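Local coordinates for protein HI_1472 (PDB 3PSH) that binds molybdate and tungstate in the periplasm as the solute-binding component of the ABC transporter MolBCA, a low-affinity molybdate importer, at residues A[201-211]-A[290-298]. Residues are numbered along the deposited sequence; the frame is centred on the assembly and turned at random.
Sequences YTGLMMEHAGA and EVWLAKALY
Two tyrosine hydroxyls pin 201-211 to 290-298, one near each end of the contact. Tyr-201 OH donates to Glu-290 OE2 at 2.5 Å, meeting the anti side of the carboxylate 24° out of its plane, with ring and carboxylate nearly coplanar. Glu-290 sets CG anti to its carbonyl carbon (chi1 -69°) and runs extended beyond it, which carries the carboxylate across to helix 201-208. OE1 forms a salt bridge with Arg-168. The planes of the His-208 imidazole and the carboxylate are nearly parallel, but the contact itself is made by His-208 CB against OE1, and NE2 is spent on Asp-133. Tyr-298, the first residue past helix 283-297, donates through OH in the carbonyl plane to a lone pair of Gly-210 O at 2.6 Å, with a C=O...donor angle of 130°.

Gly-210, whose carbonyl is that acceptor, is at positive phi the C' residue of a Schellman motif: Ala-211 N returns to Met-206 O at 2.9 Å and Gly-210 N to Glu-207 O.

Apolar contact fills the middle. Ala-209 CB sits over a helical turn, 3.5 Å from Ala-294 N and against Leu-293 CG. Met-205 CG rests on Glu-290 CG at 3.7 Å, and Leu-297 CD1 touches Ala-211 CB at 3.8 Å. Where the turn after helix 201-208 meets helix 283-297, alanine on both sides lets the CA atoms of Ala-209 and Ala-294 approach to 4.3 Å.

Buried Ala-209 O lacks a polar partner. The side chain of Tyr-201 is about 7 Å from the molybdate, and its backbone bonds to molybdate-binding Gly-279, marking it as second-shell. Through the Tyr-201 bond and the Arg-168 salt bridge, the carboxylate, probably ionised, ties this tyrosine to the C-terminal lobe's helical layer.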
# COMPACT_ATOMS: atom_id res chain seq x y z
N TYR A 201 0.14 -7.99 0.07
CA TYR A 201 0.69 -7.53 -1.27
C TYR A 201 2.28 -7.67 -1.40
O TYR A 201 2.84 -7.95 -2.48
CB TYR A 201 0.26 -6.08 -1.62
CG TYR A 201 0.92 -5.62 -2.90
CD1 TYR A 201 0.64 -6.27 -4.12
CD2 TYR A 201 1.94 -4.63 -2.83
CE1 TYR A 201 1.36 -5.93 -5.27
CE2 TYR A 201 2.66 -4.26 -3.91
CZ TYR A 201 2.35 -4.88 -5.15
OH TYR A 201 3.05 -4.61 -6.29
N THR A 202 2.94 -7.49 -0.24
CA THR A 202 4.43 -7.63 -0.16
C THR A 202 4.90 -8.86 -1.00
O THR A 202 5.73 -8.71 -1.93
CB THR A 202 4.86 -7.77 1.29
OG1 THR A 202 4.28 -6.70 2.11
CG2 THR A 202 6.41 -7.72 1.38
N GLY A 203 4.34 -10.05 -0.71
CA GLY A 203 4.89 -11.30 -1.37
C GLY A 203 4.50 -11.29 -2.86
O GLY A 203 5.15 -11.94 -3.68
N LEU A 204 3.37 -10.63 -3.23
CA LEU A 204 2.90 -10.53 -4.62
C LEU A 204 3.85 -9.66 -5.40
O LEU A 204 4.22 -9.95 -6.55
CB LEU A 204 1.47 -9.99 -4.76
CG LEU A 204 0.43 -11.12 -4.35
CD1 LEU A 204 -0.85 -10.48 -4.05
CD2 LEU A 204 0.26 -12.02 -5.55
N MET A 205 4.27 -8.56 -4.78
CA MET A 205 5.24 -7.68 -5.51
C MET A 205 6.53 -8.44 -5.79
O MET A 205 7.01 -8.39 -6.92
CB MET A 205 5.60 -6.42 -4.72
CG MET A 205 6.59 -5.48 -5.47
SD MET A 205 6.87 -4.01 -4.32
CE MET A 205 7.96 -4.71 -3.10
N MET A 206 6.94 -9.23 -4.80
CA MET A 206 8.15 -10.05 -4.96
C MET A 206 7.88 -11.10 -6.07
O MET A 206 8.67 -11.20 -7.06
CB MET A 206 8.45 -10.72 -3.66
CG MET A 206 8.91 -9.64 -2.65
SD MET A 206 9.35 -10.46 -1.14
CE MET A 206 9.87 -9.11 0.01
N GLU A 207 6.72 -11.74 -6.08
CA GLU A 207 6.50 -12.81 -7.12
C GLU A 207 6.52 -12.26 -8.53
O GLU A 207 7.10 -12.86 -9.48
CB GLU A 207 5.14 -13.47 -6.88
CG GLU A 207 5.20 -14.41 -5.71
CD GLU A 207 3.76 -14.94 -5.32
OE1 GLU A 207 2.82 -14.64 -6.12
OE2 GLU A 207 3.68 -15.66 -4.34
N HIS A 208 5.90 -11.10 -8.73
CA HIS A 208 5.79 -10.52 -10.07
C HIS A 208 7.15 -10.04 -10.61
O HIS A 208 7.32 -9.88 -11.79
CB HIS A 208 4.79 -9.38 -10.06
CG HIS A 208 3.37 -9.86 -10.01
ND1 HIS A 208 2.63 -10.19 -11.14
CD2 HIS A 208 2.53 -10.02 -8.95
CE1 HIS A 208 1.40 -10.58 -10.77
NE2 HIS A 208 1.33 -10.51 -9.45
N ALA A 209 8.09 -9.80 -9.70
CA ALA A 209 9.41 -9.37 -10.15
C ALA A 209 10.43 -10.52 -10.02
O ALA A 209 11.63 -10.31 -9.88
CB ALA A 209 9.86 -8.10 -9.34
N GLY A 210 9.95 -11.77 -9.99
CA GLY A 210 10.93 -12.91 -10.06
C GLY A 210 11.62 -13.24 -8.75
O GLY A 210 12.76 -13.81 -8.75
N ALA A 211 10.89 -12.99 -7.60
CA ALA A 211 11.39 -13.18 -6.28
C ALA A 211 10.37 -13.85 -5.44
O ALA A 211 9.31 -14.21 -5.94
CB ALA A 211 11.77 -11.79 -5.62
N GLU A 290 7.02 -2.75 -9.13
CA GLU A 290 7.39 -4.10 -9.57
C GLU A 290 8.42 -4.04 -10.70
O GLU A 290 9.34 -4.85 -10.76
CB GLU A 290 6.16 -4.84 -10.08
CG GLU A 290 5.24 -5.14 -8.90
CD GLU A 290 3.95 -5.89 -9.31
OE1 GLU A 290 3.72 -6.20 -10.50
OE2 GLU A 290 3.07 -6.09 -8.36
N VAL A 291 8.35 -2.99 -11.51
CA VAL A 291 9.34 -2.82 -12.63
C VAL A 291 10.71 -2.45 -11.96
O VAL A 291 11.76 -3.06 -12.31
CB VAL A 291 8.91 -1.76 -13.68
CG1 VAL A 291 10.00 -1.60 -14.76
CG2 VAL A 291 7.53 -2.16 -14.33
N TRP A 292 10.73 -1.51 -10.98
CA TRP A 292 12.00 -1.30 -10.25
C TRP A 292 12.63 -2.56 -9.69
O TRP A 292 13.88 -2.79 -9.88
CB TRP A 292 11.80 -0.27 -9.14
CG TRP A 292 13.11 0.01 -8.39
CD1 TRP A 292 14.01 0.98 -8.69
CD2 TRP A 292 13.55 -0.60 -7.19
NE1 TRP A 292 15.05 0.97 -7.79
CE2 TRP A 292 14.81 -0.00 -6.85
CE3 TRP A 292 13.06 -1.68 -6.38
CZ2 TRP A 292 15.56 -0.45 -5.72
CZ3 TRP A 292 13.84 -2.15 -5.25
CH2 TRP A 292 15.06 -1.49 -4.94
N LEU A 293 11.81 -3.40 -9.00
CA LEU A 293 12.41 -4.54 -8.34
C LEU A 293 12.88 -5.54 -9.45
O LEU A 293 13.94 -6.19 -9.30
CB LEU A 293 11.38 -5.21 -7.37
CG LEU A 293 11.88 -6.41 -6.60
CD1 LEU A 293 13.10 -6.06 -5.72
CD2 LEU A 293 10.70 -6.89 -5.72
N ALA A 294 12.08 -5.67 -10.52
CA ALA A 294 12.44 -6.62 -11.61
C ALA A 294 13.78 -6.16 -12.18
O ALA A 294 14.66 -6.99 -12.40
CB ALA A 294 11.39 -6.65 -12.68
N LYS A 295 13.96 -4.84 -12.42
CA LYS A 295 15.17 -4.35 -13.05
C LYS A 295 16.37 -4.48 -12.10
O LYS A 295 17.54 -4.62 -12.54
CB LYS A 295 15.06 -2.86 -13.49
CG LYS A 295 14.16 -2.51 -14.55
CD LYS A 295 14.27 -0.96 -14.96
CE LYS A 295 15.70 -0.36 -15.37
NZ LYS A 295 16.08 -0.71 -16.79
N ALA A 296 16.11 -4.31 -10.80
CA ALA A 296 17.14 -4.42 -9.81
C ALA A 296 17.68 -5.86 -9.79
O ALA A 296 18.87 -6.08 -9.57
CB ALA A 296 16.60 -3.97 -8.39
N LEU A 297 16.81 -6.83 -9.93
CA LEU A 297 17.17 -8.23 -9.69
C LEU A 297 17.53 -8.89 -11.06
O LEU A 297 18.32 -9.87 -11.03
CB LEU A 297 16.00 -9.06 -9.13
CG LEU A 297 15.45 -8.57 -7.78
CD1 LEU A 297 14.27 -9.52 -7.40
CD2 LEU A 297 16.57 -8.51 -6.70
N TYR A 298 16.94 -8.40 -12.19
CA TYR A 298 17.29 -8.93 -13.54
C TYR A 298 17.63 -7.83 -14.44
O TYR A 298 16.99 -7.66 -15.48
CB TYR A 298 16.13 -9.74 -14.13
CG TYR A 298 15.65 -10.89 -13.21
CD1 TYR A 298 16.12 -12.22 -13.40
CD2 TYR A 298 14.77 -10.63 -12.13
CE1 TYR A 298 15.66 -13.25 -12.53
CE2 TYR A 298 14.32 -11.66 -11.30
CZ TYR A 298 14.81 -12.99 -11.49
OH TYR A 298 14.50 -14.09 -10.71